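Local atomic coordinates of berberine bridge enzyme-like 28 (PDB entry 5D79), a protein that binds flavin-adenine dinucleotide as an oxidoreductase of the plant berberine bridge enzyme-like family and takes part in adaptation to salt stress. Residues E426-A431 against V471-M476; C112-S117 against S364-D369; K464-A469 against Y499-F504. All coordinates share one frame; numbering follows the deposited sequence.

Contact 1: E426-A431 against V471-M476; sequences EIQYVA and VNFKDM. With FAD (flavin-adenine dinucleotide), chain E.
Gln428 lays its flat amide over one face of the Phe473 ring, and this stack is the heart of the contact. The two planes are only 21° apart; CD sits 3.7 Å above the ring, displaced toward its rim, and OE1 approaches Phe473 CZ at 3.5 Å. With CG anti to the backbone N (chi1 180°) and the rest of the chain extended, Gln428 reaches straight out from its strand and presents the amide as a plate. Glu426, two residues earlier on the same strand, comes in differently: its OE2 meets the ring edge in plane, 3.4 Å from Phe473 CE2. A bend at chi2 (-93°) turns that carboxylate to the rim, where partly positive ring hydrogens would suit an oxygen.

The phenyl group also touches the flavin, obliquely, Phe473 CE1 lying 3.5 Å from FAD C10. Phe473 is thus held between the strand and the isoalloxazine system, while Gln428 NE2 is hydrogen-bonded to Tyr113 OH, which would set the turn of the amide over the ring. Tyr113 also stacks on Phe473.

The loop carrying the phenylalanine is itself tied to the cofactor by its neighbours. Asn472 OD1 accepts a hydrogen bond from FAD O4' at 3.0 Å, and its ND2 is occupied by Gln182 O and Tyr470 OH. On the other flank of Phe473, Lys474 NZ donates to FAD O3B at 2.7 Å. Ring, ribityl chain and adenosine ribose are therefore met by three consecutive residues. This is the flavin site of a berberine bridge enzyme-like oxidoreductase, in which an antiparallel sheet covers the isoalloxazine and a C-terminal loop returns to line the FAD pocket.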
loop_
_atom_site.group_PDB
_atom_site.type_symbol
_atom_site.label_atom_id
_atom_site.label_comp_id
_atom_site.label_asym_id
_atom_site.label_seq_id
_atom_site.Cartn_x
_atom_site.Cartn_y
_atom_site.Cartn_z
ATOM N N GLU A 426 -5.780 12.002 4.346
ATOM C CA GLU A 426 -6.176 11.113 3.274
ATOM C C GLU A 426 -7.368 10.310 3.787
ATOM O O GLU A 426 -7.468 10.021 4.982
ATOM C CB GLU A 426 -5.000 10.218 2.854
ATOM C CG GLU A 426 -5.263 9.298 1.655
ATOM C CD GLU A 426 -5.744 7.915 2.071
ATOM O OE1 GLU A 426 -5.708 7.608 3.285
ATOM O OE2 GLU A 426 -6.152 7.137 1.185
ATOM N N ILE A 427 -8.290 9.980 2.897
ATOM C CA ILE A 427 -9.465 9.241 3.310
ATOM C C ILE A 427 -9.697 8.052 2.371
ATOM O O ILE A 427 -9.677 8.197 1.147
ATOM C CB ILE A 427 -10.715 10.167 3.371
ATOM C CG1 ILE A 427 -11.976 9.383 3.727
ATOM C CG2 ILE A 427 -10.907 10.925 2.075
ATOM C CD1 ILE A 427 -13.122 10.290 4.079
ATOM N N GLN A 428 -9.880 6.872 2.958
ATOM C CA GLN A 428 -10.145 5.668 2.188
ATOM C C GLN A 428 -11.537 5.151 2.488
ATOM O O GLN A 428 -11.931 5.042 3.633
ATOM C CB GLN A 428 -9.108 4.577 2.493
ATOM C CG GLN A 428 -9.325 3.279 1.718
ATOM C CD GLN A 428 -8.491 2.118 2.231
ATOM O OE1 GLN A 428 -7.837 2.210 3.279
ATOM N NE2 GLN A 428 -8.514 1.007 1.492
ATOM N N TYR A 429 -12.284 4.847 1.440
ATOM C CA TYR A 429 -13.576 4.180 1.563
ATOM C C TYR A 429 -13.403 2.749 1.070
ATOM O O TYR A 429 -13.123 2.521 -0.108
ATOM C CB TYR A 429 -14.655 4.896 0.745
ATOM C CG TYR A 429 -14.407 6.378 0.498
ATOM C CD1 TYR A 429 -13.606 6.809 -0.569
ATOM C CD2 TYR A 429 -14.997 7.351 1.304
ATOM C CE1 TYR A 429 -13.392 8.155 -0.808
ATOM C CE2 TYR A 429 -14.780 8.696 1.078
ATOM C CZ TYR A 429 -13.980 9.096 0.021
ATOM O OH TYR A 429 -13.774 10.443 -0.219
ATOM N N VAL A 430 -13.558 1.780 1.960
ATOM C CA VAL A 430 -13.310 0.388 1.585
ATOM C C VAL A 430 -14.411 -0.529 2.141
ATOM O O VAL A 430 -14.808 -0.425 3.298
ATOM C CB VAL A 430 -11.903 -0.076 2.060
ATOM C CG1 VAL A 430 -11.698 0.225 3.542
ATOM C CG2 VAL A 430 -11.664 -1.548 1.751
ATOM N N ALA A 431 -14.945 -1.392 1.288
ATOM C CA ALA A 431 -15.952 -2.333 1.732
ATOM C C ALA A 431 -15.362 -3.734 1.688
ATOM O O ALA A 431 -14.777 -4.124 0.687
ATOM C CB ALA A 431 -17.207 -2.237 0.870
ATOM N N VAL A 471 -1.532 5.576 -5.225
ATOM C CA VAL A 471 -1.235 4.504 -6.189
ATOM C C VAL A 471 -1.156 3.127 -5.534
ATOM O O VAL A 471 -1.336 2.108 -6.209
ATOM C CB VAL A 471 0.088 4.777 -6.984
ATOM C CG1 VAL A 471 1.342 4.348 -6.204
ATOM C CG2 VAL A 471 0.046 4.080 -8.340
ATOM N N ASN A 472 -0.917 3.095 -4.227
ATOM C CA ASN A 472 -0.950 1.836 -3.489
ATOM C C ASN A 472 -2.384 1.348 -3.273
ATOM O O ASN A 472 -2.605 0.194 -2.921
ATOM C CB ASN A 472 -0.221 1.964 -2.146
ATOM C CG ASN A 472 1.237 1.536 -2.231
ATOM O OD1 ASN A 472 1.635 0.822 -3.148
ATOM N ND2 ASN A 472 2.032 1.961 -1.268
ATOM N N PHE A 473 -3.360 2.224 -3.492
ATOM C CA PHE A 473 -4.758 1.791 -3.574
ATOM C C PHE A 473 -5.194 1.801 -5.049
ATOM O O PHE A 473 -5.981 2.652 -5.455
ATOM C CB PHE A 473 -5.686 2.693 -2.732
ATOM C CG PHE A 473 -5.388 2.692 -1.241
ATOM C CD1 PHE A 473 -4.909 1.554 -0.600
ATOM C CD2 PHE A 473 -5.591 3.842 -0.478
ATOM C CE1 PHE A 473 -4.636 1.560 0.778
ATOM C CE2 PHE A 473 -5.314 3.859 0.891
ATOM C CZ PHE A 473 -4.839 2.717 1.519
ATOM N N LYS A 474 -4.669 0.877 -5.852
ATOM C CA LYS A 474 -4.961 0.857 -7.291
ATOM C C LYS A 474 -6.466 0.775 -7.590
ATOM O O LYS A 474 -7.189 -0.034 -7.000
ATOM C CB LYS A 474 -4.235 -0.308 -7.984
ATOM C CG LYS A 474 -2.977 0.085 -8.754
ATOM C CD LYS A 474 -2.533 -1.050 -9.660
ATOM C CE LYS A 474 -1.011 -1.114 -9.799
ATOM N NZ LYS A 474 -0.576 -2.405 -10.424
ATOM N N ASP A 475 -6.925 1.625 -8.509
ATOM C CA ASP A 475 -8.339 1.720 -8.840
ATOM C C ASP A 475 -8.541 1.872 -10.361
ATOM O O ASP A 475 -8.337 2.940 -10.941
ATOM C CB ASP A 475 -8.969 2.888 -8.066
ATOM C CG ASP A 475 -10.484 2.957 -8.216
ATOM O OD1 ASP A 475 -11.113 1.988 -8.720
ATOM O OD2 ASP A 475 -11.041 4.005 -7.817
ATOM N N MET A 476 -8.937 0.778 -11.000
ATOM C CA MET A 476 -9.203 0.766 -12.436
ATOM C C MET A 476 -10.323 1.713 -12.829
ATOM O O MET A 476 -10.436 2.098 -13.994
ATOM C CB MET A 476 -9.561 -0.647 -12.888
ATOM C CG MET A 476 -8.498 -1.647 -12.567
ATOM S SD MET A 476 -7.125 -1.356 -13.662
ATOM C CE MET A 476 -7.528 -2.590 -14.903
HETATM P PA FAD E . 1.615 -7.034 -4.863
HETATM O O1A FAD E . 0.278 -7.388 -5.463
HETATM O O2A FAD E . 2.554 -8.216 -4.782
HETATM O O5B FAD E . 2.267 -5.806 -5.685
HETATM C C5B FAD E . 1.500 -4.660 -6.030
HETATM C C4B FAD E . 2.075 -3.904 -7.235
HETATM O O4B FAD E . 3.468 -3.724 -7.054
HETATM C C3B FAD E . 1.877 -4.686 -8.526
HETATM O O3B FAD E . 1.623 -3.821 -9.613
HETATM C C2B FAD E . 3.205 -5.404 -8.694
HETATM O O2B FAD E . 3.504 -5.683 -10.049
HETATM C C1B FAD E . 4.194 -4.450 -8.030
HETATM N N9A FAD E . 5.368 -5.112 -7.420
HETATM C C8A FAD E . 5.416 -5.963 -6.338
HETATM N N7A FAD E . 6.711 -6.309 -6.121
HETATM C C5A FAD E . 7.490 -5.693 -7.043
HETATM C C6A FAD E . 8.863 -5.688 -7.291
HETATM N N6A FAD E . 9.717 -6.189 -6.406
HETATM N N1A FAD E . 9.367 -4.937 -8.335
HETATM C C2A FAD E . 8.519 -4.190 -9.122
HETATM N N3A FAD E . 7.160 -4.203 -8.874
HETATM C C4A FAD E . 6.653 -4.937 -7.856
HETATM N N1 FAD E . -0.976 0.648 1.907
HETATM C C2 FAD E . -0.623 1.714 2.717
HETATM O O2 FAD E . 0.333 2.439 2.418
HETATM N N3 FAD E . -1.340 1.949 3.884
HETATM C C4 FAD E . -2.405 1.142 4.249
HETATM O O4 FAD E . -2.942 1.311 5.345
HETATM C C4X FAD E . -2.744 0.056 3.440
HETATM N N5 FAD E . -3.712 -0.854 3.835
HETATM C C5X FAD E . -3.812 -2.072 3.179
HETATM C C6 FAD E . -4.591 -3.107 3.692
HETATM C C7 FAD E . -4.688 -4.326 3.016
HETATM C C7M FAD E . -5.539 -5.428 3.571
HETATM C C8 FAD E . -3.964 -4.532 1.840
HETATM C C8M FAD E . -4.069 -5.822 1.080
HETATM C C9 FAD E . -3.189 -3.498 1.327
HETATM C C9A FAD E . -3.150 -2.254 1.963
HETATM N N10 FAD E . -2.407 -1.208 1.438
HETATM C C10 FAD E . -1.997 -0.196 2.283
HETATM C "C1'" FAD E . -1.990 -1.220 -0.001
HETATM C "C2'" FAD E . -0.642 -1.874 -0.238
HETATM O "O2'" FAD E . 0.366 -1.084 0.355
HETATM C "C3'" FAD E . -0.446 -1.990 -1.745
HETATM O "O3'" FAD E . -1.409 -2.889 -2.250
HETATM C "C4'" FAD E . 0.913 -2.539 -2.104
HETATM O "O4'" FAD E . 1.253 -2.149 -3.408
HETATM C "C5'" FAD E . 0.856 -4.051 -2.105
HETATM O "O5'" FAD E . 2.173 -4.552 -2.097
HETATM P P FAD E . 2.358 -6.142 -2.192
HETATM O O1P FAD E . 3.801 -6.474 -2.464
HETATM O O2P FAD E . 1.870 -6.818 -0.935
HETATM O O3P FAD E . 1.322 -6.449 -3.390
#

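Contact 2: C112-S117 against S364-D369; sequences CYEGLS and SFKGKD. With FAD (flavin-adenine dinucleotide), chain E.
Tyr113 and Phe365 carry most of the buried surface, and they meet as an edge-to-face (T-shaped) pair. Phe365 turns its edge to Tyr113, its CE1 standing 3.4 Å above the middle of the tyrosine ring; the planes are 61° apart and the centroids 4.7 Å. Phe365 gets there with CG lodged between its backbone N and carbonyl carbon (chi1 62°). The edge of the tyrosine belongs to the cofactor, Tyr113 CE1 lying 3.6 Å from FAD C9, and its hydroxyl goes to Gln428. Gly367 passes close to the same ring, with CA 4.0 Å from Tyr113 CE2; a beta carbon there would collide with it. A water accepts only weakly from Gly367 N and donates to Tyr113 O, spanning the two backbones.

Away from the rings, Lys366 sets out from its strand in the direction opposite to the loop, but a bend at chi2 (58°) brings NZ round to Glu114 OE2, a salt bridge of 3.1 Å. Each charge is shared: Lys366 NZ also pairs with Asp475, and Glu114 OE2 accepts from Met476 N. The turn from Cys112 to Gly115 is type I, and its start grips the pyrophosphate, Cys112 N donating to FAD O1A, as does Ser117 OG.

Phe365 stands near His111, the residue that carries the 8alpha flavin bond, although that bond is absent from this model. The aromatic pair beside the dimethylbenzene end of the flavin and the buried ionic pair farther off imply that the turn is fixed against the sheet by both apolar and charged contacts while it holds phosphate.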
loop_
_atom_site.group_PDB
_atom_site.type_symbol
_atom_site.label_atom_id
_atom_site.label_comp_id
_atom_site.label_asym_id
_atom_site.label_seq_id
_atom_site.Cartn_x
_atom_site.Cartn_y
_atom_site.Cartn_z
ATOM N N CYS A 112 -2.218 -6.193 -4.104
ATOM C CA CYS A 112 -2.682 -5.248 -5.124
ATOM C C CYS A 112 -4.199 -5.177 -5.153
ATOM O O CYS A 112 -4.880 -6.180 -5.355
ATOM C CB CYS A 112 -2.165 -5.614 -6.522
ATOM S SG CYS A 112 -2.370 -4.303 -7.789
ATOM N N TYR A 113 -4.711 -3.968 -4.964
ATOM C CA TYR A 113 -6.142 -3.718 -4.832
ATOM C C TYR A 113 -6.978 -4.228 -6.015
ATOM O O TYR A 113 -8.161 -4.538 -5.860
ATOM C CB TYR A 113 -6.363 -2.217 -4.613
ATOM C CG TYR A 113 -6.448 -1.847 -3.152
ATOM C CD1 TYR A 113 -5.638 -2.472 -2.208
ATOM C CD2 TYR A 113 -7.348 -0.884 -2.713
ATOM C CE1 TYR A 113 -5.726 -2.148 -0.859
ATOM C CE2 TYR A 113 -7.444 -0.543 -1.367
ATOM C CZ TYR A 113 -6.633 -1.182 -0.442
ATOM O OH TYR A 113 -6.733 -0.848 0.883
ATOM N N GLU A 114 -6.353 -4.335 -7.182
ATOM C CA GLU A 114 -7.032 -4.844 -8.372
ATOM C C GLU A 114 -6.414 -6.152 -8.872
ATOM O O GLU A 114 -6.709 -6.601 -9.983
ATOM C CB GLU A 114 -7.007 -3.792 -9.499
ATOM C CG GLU A 114 -7.755 -2.482 -9.195
ATOM C CD GLU A 114 -9.271 -2.560 -9.440
ATOM O OE1 GLU A 114 -9.817 -3.680 -9.602
ATOM O OE2 GLU A 114 -9.917 -1.486 -9.473
ATOM N N GLY A 115 -5.543 -6.748 -8.068
ATOM C CA GLY A 115 -4.921 -8.013 -8.430
ATOM C C GLY A 115 -3.976 -7.994 -9.621
ATOM O O GLY A 115 -3.759 -9.030 -10.243
ATOM N N LEU A 116 -3.386 -6.839 -9.923
ATOM C CA LEU A 116 -2.601 -6.670 -11.153
ATOM C C LEU A 116 -1.207 -7.270 -11.095
ATOM O O LEU A 116 -0.460 -7.179 -12.071
ATOM C CB LEU A 116 -2.476 -5.191 -11.511
ATOM C CG LEU A 116 -3.755 -4.481 -11.925
ATOM C CD1 LEU A 116 -3.415 -3.138 -12.529
ATOM C CD2 LEU A 116 -4.558 -5.341 -12.893
ATOM N N SER A 117 -0.858 -7.871 -9.957
ATOM C CA SER A 117 0.421 -8.569 -9.797
ATOM C C SER A 117 0.334 -10.043 -10.218
ATOM O O SER A 117 1.352 -10.705 -10.455
ATOM C CB SER A 117 0.895 -8.469 -8.346
ATOM O OG SER A 117 -0.123 -8.881 -7.453
ATOM N N SER A 364 -12.740 -10.307 0.759
ATOM C CA SER A 364 -12.613 -9.546 -0.482
ATOM C C SER A 364 -12.938 -8.093 -0.197
ATOM O O SER A 364 -13.607 -7.786 0.787
ATOM C CB SER A 364 -13.545 -10.087 -1.570
ATOM O OG SER A 364 -13.207 -11.412 -1.926
ATOM N N PHE A 365 -12.480 -7.194 -1.057
ATOM C CA PHE A 365 -12.743 -5.785 -0.831
ATOM C C PHE A 365 -12.735 -4.970 -2.128
ATOM O O PHE A 365 -12.224 -5.413 -3.162
ATOM C CB PHE A 365 -11.725 -5.218 0.175
ATOM C CG PHE A 365 -10.300 -5.291 -0.298
ATOM C CD1 PHE A 365 -9.776 -4.309 -1.131
ATOM C CD2 PHE A 365 -9.480 -6.346 0.086
ATOM C CE1 PHE A 365 -8.469 -4.384 -1.582
ATOM C CE2 PHE A 365 -8.161 -6.423 -0.363
ATOM C CZ PHE A 365 -7.658 -5.441 -1.199
ATOM N N LYS A 366 -13.344 -3.791 -2.061
ATOM C CA LYS A 366 -13.178 -2.756 -3.061
ATOM C C LYS A 366 -12.801 -1.487 -2.315
ATOM O O LYS A 366 -13.489 -1.099 -1.373
ATOM C CB LYS A 366 -14.452 -2.553 -3.870
ATOM C CG LYS A 366 -14.382 -1.358 -4.785
ATOM C CD LYS A 366 -13.209 -1.475 -5.740
ATOM C CE LYS A 366 -13.077 -0.212 -6.562
ATOM N NZ LYS A 366 -12.016 -0.282 -7.613
ATOM N N GLY A 367 -11.697 -0.856 -2.711
ATOM C CA GLY A 367 -11.255 0.371 -2.079
ATOM C C GLY A 367 -11.032 1.506 -3.062
ATOM O O GLY A 367 -10.612 1.294 -4.203
ATOM N N LYS A 368 -11.338 2.720 -2.601
ATOM C CA LYS A 368 -11.057 3.966 -3.321
ATOM C C LYS A 368 -10.545 4.968 -2.297
ATOM O O LYS A 368 -10.757 4.782 -1.107
ATOM C CB LYS A 368 -12.310 4.497 -4.026
ATOM C CG LYS A 368 -13.028 3.458 -4.904
ATOM C CD LYS A 368 -14.323 4.007 -5.514
ATOM C CE LYS A 368 -14.070 4.936 -6.692
ATOM N NZ LYS A 368 -13.793 4.201 -7.944
ATOM N N ASP A 369 -9.857 6.020 -2.723
ATOM C CA ASP A 369 -9.449 7.004 -1.737
ATOM C C ASP A 369 -9.393 8.429 -2.303
ATOM O O ASP A 369 -9.581 8.647 -3.497
ATOM C CB ASP A 369 -8.118 6.579 -1.093
ATOM C CG ASP A 369 -6.885 7.038 -1.861
ATOM O OD1 ASP A 369 -6.884 7.072 -3.105
ATOM O OD2 ASP A 369 -5.884 7.358 -1.183
HETATM P PA FAD E . 1.615 -7.034 -4.863
HETATM O O1A FAD E . 0.278 -7.388 -5.463
HETATM O O2A FAD E . 2.554 -8.216 -4.782
HETATM O O5B FAD E . 2.267 -5.806 -5.685
HETATM C C5B FAD E . 1.500 -4.660 -6.030
HETATM C C4B FAD E . 2.075 -3.904 -7.235
HETATM O O4B FAD E . 3.468 -3.724 -7.054
HETATM C C3B FAD E . 1.877 -4.686 -8.526
HETATM O O3B FAD E . 1.623 -3.821 -9.613
HETATM C C2B FAD E . 3.205 -5.404 -8.694
HETATM O O2B FAD E . 3.504 -5.683 -10.049
HETATM C C1B FAD E . 4.194 -4.450 -8.030
HETATM N N9A FAD E . 5.368 -5.112 -7.420
HETATM C C8A FAD E . 5.416 -5.963 -6.338
HETATM N N7A FAD E . 6.711 -6.309 -6.121
HETATM C C5A FAD E . 7.490 -5.693 -7.043
HETATM C C6A FAD E . 8.863 -5.688 -7.291
HETATM N N6A FAD E . 9.717 -6.189 -6.406
HETATM N N1A FAD E . 9.367 -4.937 -8.335
HETATM C C2A FAD E . 8.519 -4.190 -9.122
HETATM N N3A FAD E . 7.160 -4.203 -8.874
HETATM C C4A FAD E . 6.653 -4.937 -7.856
HETATM N N1 FAD E . -0.976 0.648 1.907
HETATM C C2 FAD E . -0.623 1.714 2.717
HETATM O O2 FAD E . 0.333 2.439 2.418
HETATM N N3 FAD E . -1.340 1.949 3.884
HETATM C C4 FAD E . -2.405 1.142 4.249
HETATM O O4 FAD E . -2.942 1.311 5.345
HETATM C C4X FAD E . -2.744 0.056 3.440
HETATM N N5 FAD E . -3.712 -0.854 3.835
HETATM C C5X FAD E . -3.812 -2.072 3.179
HETATM C C6 FAD E . -4.591 -3.107 3.692
HETATM C C7 FAD E . -4.688 -4.326 3.016
HETATM C C7M FAD E . -5.539 -5.428 3.571
HETATM C C8 FAD E . -3.964 -4.532 1.840
HETATM C C8M FAD E . -4.069 -5.822 1.080
HETATM C C9 FAD E . -3.189 -3.498 1.327
HETATM C C9A FAD E . -3.150 -2.254 1.963
HETATM N N10 FAD E . -2.407 -1.208 1.438
HETATM C C10 FAD E . -1.997 -0.196 2.283
HETATM C "C1'" FAD E . -1.990 -1.220 -0.001
HETATM C "C2'" FAD E . -0.642 -1.874 -0.238
HETATM O "O2'" FAD E . 0.366 -1.084 0.355
HETATM C "C3'" FAD E . -0.446 -1.990 -1.745
HETATM O "O3'" FAD E . -1.409 -2.889 -2.250
HETATM C "C4'" FAD E . 0.913 -2.539 -2.104
HETATM O "O4'" FAD E . 1.253 -2.149 -3.408
HETATM C "C5'" FAD E . 0.856 -4.051 -2.105
HETATM O "O5'" FAD E . 2.173 -4.552 -2.097
HETATM P P FAD E . 2.358 -6.142 -2.192
HETATM O O1P FAD E . 3.801 -6.474 -2.464
HETATM O O2P FAD E . 1.870 -6.818 -0.935
HETATM O O3P FAD E . 1.322 -6.449 -3.390
HETATM O O HOH W 1 -10.403 -2.941 -5.064
#

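Contact 3: K464-A469 against Y499-F504; sequences KSPRGA and YFKNNF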
loop_
_atom_site.group_PDB
_atom_site.type_symbol
_atom_site.label_atom_id
_atom_site.label_comp_id
_atom_site.label_asym_id
_atom_site.label_seq_id
_atom_site.Cartn_x
_atom_site.Cartn_y
_atom_site.Cartn_z
ATOM N N LYS A 464 -9.322 18.482 -6.300
ATOM C CA LYS A 464 -9.871 18.475 -7.643
ATOM C C LYS A 464 -8.858 19.019 -8.624
ATOM O O LYS A 464 -7.975 19.770 -8.238
ATOM C CB LYS A 464 -11.156 19.299 -7.686
ATOM C CG LYS A 464 -10.981 20.683 -7.116
ATOM C CD LYS A 464 -12.304 21.408 -6.984
ATOM C CE LYS A 464 -12.094 22.885 -6.614
ATOM N NZ LYS A 464 -11.381 23.064 -5.311
ATOM N N SER A 465 -8.992 18.628 -9.885
ATOM C CA SER A 465 -8.124 19.109 -10.964
ATOM C C SER A 465 -6.630 19.148 -10.620
ATOM O O SER A 465 -6.036 20.227 -10.532
ATOM C CB SER A 465 -8.574 20.501 -11.405
ATOM O OG SER A 465 -9.938 20.489 -11.787
ATOM N N PRO A 466 -6.016 17.970 -10.432
ATOM C CA PRO A 466 -6.669 16.658 -10.512
ATOM C C PRO A 466 -7.216 16.201 -9.160
ATOM O O PRO A 466 -6.768 16.683 -8.114
ATOM C CB PRO A 466 -5.538 15.742 -10.958
ATOM C CG PRO A 466 -4.361 16.319 -10.232
ATOM C CD PRO A 466 -4.565 17.833 -10.204
ATOM N N ARG A 467 -8.177 15.282 -9.193
ATOM C CA ARG A 467 -8.624 14.602 -7.983
ATOM C C ARG A 467 -7.558 13.590 -7.556
ATOM O O ARG A 467 -7.361 12.569 -8.215
ATOM C CB ARG A 467 -9.975 13.913 -8.213
ATOM C CG ARG A 467 -10.587 13.265 -6.967
ATOM C CD ARG A 467 -12.022 12.826 -7.234
ATOM N NE ARG A 467 -12.688 12.357 -6.017
ATOM C CZ ARG A 467 -13.998 12.135 -5.900
ATOM N NH1 ARG A 467 -14.811 12.331 -6.928
ATOM N NH2 ARG A 467 -14.498 11.716 -4.748
ATOM N N GLY A 468 -6.856 13.881 -6.463
ATOM C CA GLY A 468 -5.756 13.031 -6.035
ATOM C C GLY A 468 -6.130 11.615 -5.616
ATOM O O GLY A 468 -7.171 11.385 -5.010
ATOM N N ALA A 469 -5.249 10.671 -5.943
ATOM C CA ALA A 469 -5.413 9.259 -5.598
ATOM C C ALA A 469 -4.074 8.623 -5.168
ATOM O O ALA A 469 -3.003 8.977 -5.680
ATOM C CB ALA A 469 -6.018 8.493 -6.791
ATOM N N TYR A 499 -2.769 10.043 -9.576
ATOM C CA TYR A 499 -1.841 9.347 -8.700
ATOM C C TYR A 499 -0.603 10.176 -8.366
ATOM O O TYR A 499 -0.118 10.138 -7.239
ATOM C CB TYR A 499 -1.378 8.054 -9.357
ATOM C CG TYR A 499 -2.358 6.911 -9.423
ATOM C CD1 TYR A 499 -3.216 6.620 -8.368
ATOM C CD2 TYR A 499 -2.376 6.071 -10.534
ATOM C CE1 TYR A 499 -4.094 5.529 -8.439
ATOM C CE2 TYR A 499 -3.242 4.982 -10.607
ATOM C CZ TYR A 499 -4.092 4.716 -9.562
ATOM O OH TYR A 499 -4.938 3.643 -9.661
ATOM N N PHE A 500 -0.075 10.900 -9.357
ATOM C CA PHE A 500 1.248 11.500 -9.235
ATOM C C PHE A 500 1.315 13.011 -9.426
ATOM O O PHE A 500 2.383 13.600 -9.245
ATOM C CB PHE A 500 2.186 10.842 -10.233
ATOM C CG PHE A 500 2.312 9.367 -10.042
ATOM C CD1 PHE A 500 2.884 8.859 -8.890
ATOM C CD2 PHE A 500 1.864 8.489 -11.007
ATOM C CE1 PHE A 500 3.008 7.512 -8.702
ATOM C CE2 PHE A 500 1.989 7.133 -10.820
ATOM C CZ PHE A 500 2.563 6.645 -9.662
ATOM N N LYS A 501 0.186 13.622 -9.795
ATOM C CA LYS A 501 0.069 15.071 -10.028
ATOM C C LYS A 501 1.206 15.641 -10.887
ATOM O O LYS A 501 1.406 15.190 -12.011
ATOM C CB LYS A 501 -0.030 15.816 -8.695
ATOM C CG LYS A 501 -1.260 15.405 -7.887
ATOM C CD LYS A 501 -1.741 16.525 -6.981
ATOM C CE LYS A 501 -3.203 16.340 -6.621
ATOM N NZ LYS A 501 -3.532 16.993 -5.326
ATOM N N ASN A 502 1.951 16.615 -10.375
ATOM C CA ASN A 502 2.995 17.261 -11.182
ATOM C C ASN A 502 4.222 16.382 -11.409
ATOM O O ASN A 502 5.104 16.720 -12.198
ATOM C CB ASN A 502 3.417 18.579 -10.537
ATOM C CG ASN A 502 2.258 19.539 -10.388
ATOM O OD1 ASN A 502 1.488 19.733 -11.319
ATOM N ND2 ASN A 502 2.108 20.120 -9.204
ATOM N N ASN A 503 4.268 15.246 -10.721
ATOM C CA ASN A 503 5.371 14.305 -10.861
ATOM C C ASN A 503 5.211 13.378 -12.056
ATOM O O ASN A 503 6.126 12.619 -12.379
ATOM C CB ASN A 503 5.513 13.460 -9.595
ATOM C CG ASN A 503 6.148 14.216 -8.445
ATOM O OD1 ASN A 503 6.924 15.165 -8.649
ATOM N ND2 ASN A 503 5.850 13.781 -7.225
ATOM N N PHE A 504 4.049 13.415 -12.700
ATOM C CA PHE A 504 3.770 12.484 -13.791
ATOM C C PHE A 504 4.730 12.631 -14.986
ATOM O O PHE A 504 5.184 11.629 -15.536
ATOM C CB PHE A 504 2.326 12.640 -14.272
ATOM C CG PHE A 504 1.985 11.775 -15.465
ATOM C CD1 PHE A 504 1.852 10.393 -15.323
ATOM C CD2 PHE A 504 1.792 12.341 -16.723
ATOM C CE1 PHE A 504 1.535 9.595 -16.414
ATOM C CE2 PHE A 504 1.478 11.554 -17.815
ATOM C CZ PHE A 504 1.349 10.174 -17.662
HETATM O O HOH W 2 -5.409 18.964 -6.825
#
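The close-fitting end of this contact is where Ala469 meets Tyr499. Ala469 O takes a CA-H...O contact from Tyr499 CA at 3.3 Å, nearly straight at 167°, and the same carbonyl group lies at the edge of the tyrosine ring. Beside it, Ala469 CB packs on Tyr499 CD1 at 3.7 Å. The ring then runs on past the alanine to place its hydroxyl against Gln524 and Asp475 N, so the phenol is buried and its oxygen has partners.

What is joined here is the loop after helix 441-458 and the C-terminal end of helix 488-500, the latter in the berberine and berberine-like region. Lys501 is the first residue to leave that helix, with positive phi (46°), and from there its extended chain heads for the loop.

Toward solvent the fit loosens. The methylene run of Lys501 crosses the proline ring, CE 3.8 Å from Pro466 CG, and passes Gly468 CA at 4.2 Å. Pro466 follows a cis peptide bond, and the preceding Ser465 is exposed. A water accepts from Lys501 NZ at 3.1 Å and can donate to Pro466 O, though other acceptors compete for its protons. With an alanine here, Pro466 CG would probably lose the methylene groups packed against it, and the water its ammonium donor. Arg467, meanwhile, turns away from the helix to form a salt bridge with Asp370.

Contacts 1 and 2 are neighbours, their centres 7 Å apart, and both use the seven-stranded antiparallel sheet: strands 425-434 and 363-372 lie side by side at one end of it, and both contacts touch FAD. Contact 3 sits farther out, its centre about 14 Å from that of contact 1 and 19 Å from that of contact 2. Along the chain contact 2 closes before either of the others opens, bringing the FAD-binding region to the sheet across some 250 residues. Contacts 1 and 3 interleave instead: the loop 471-476 follows closely on 464-469, before helix 488-500. The C-terminal region thus meets sheet and flavin through 471-476, and Tyr499 of helix 488-500 touches both loops.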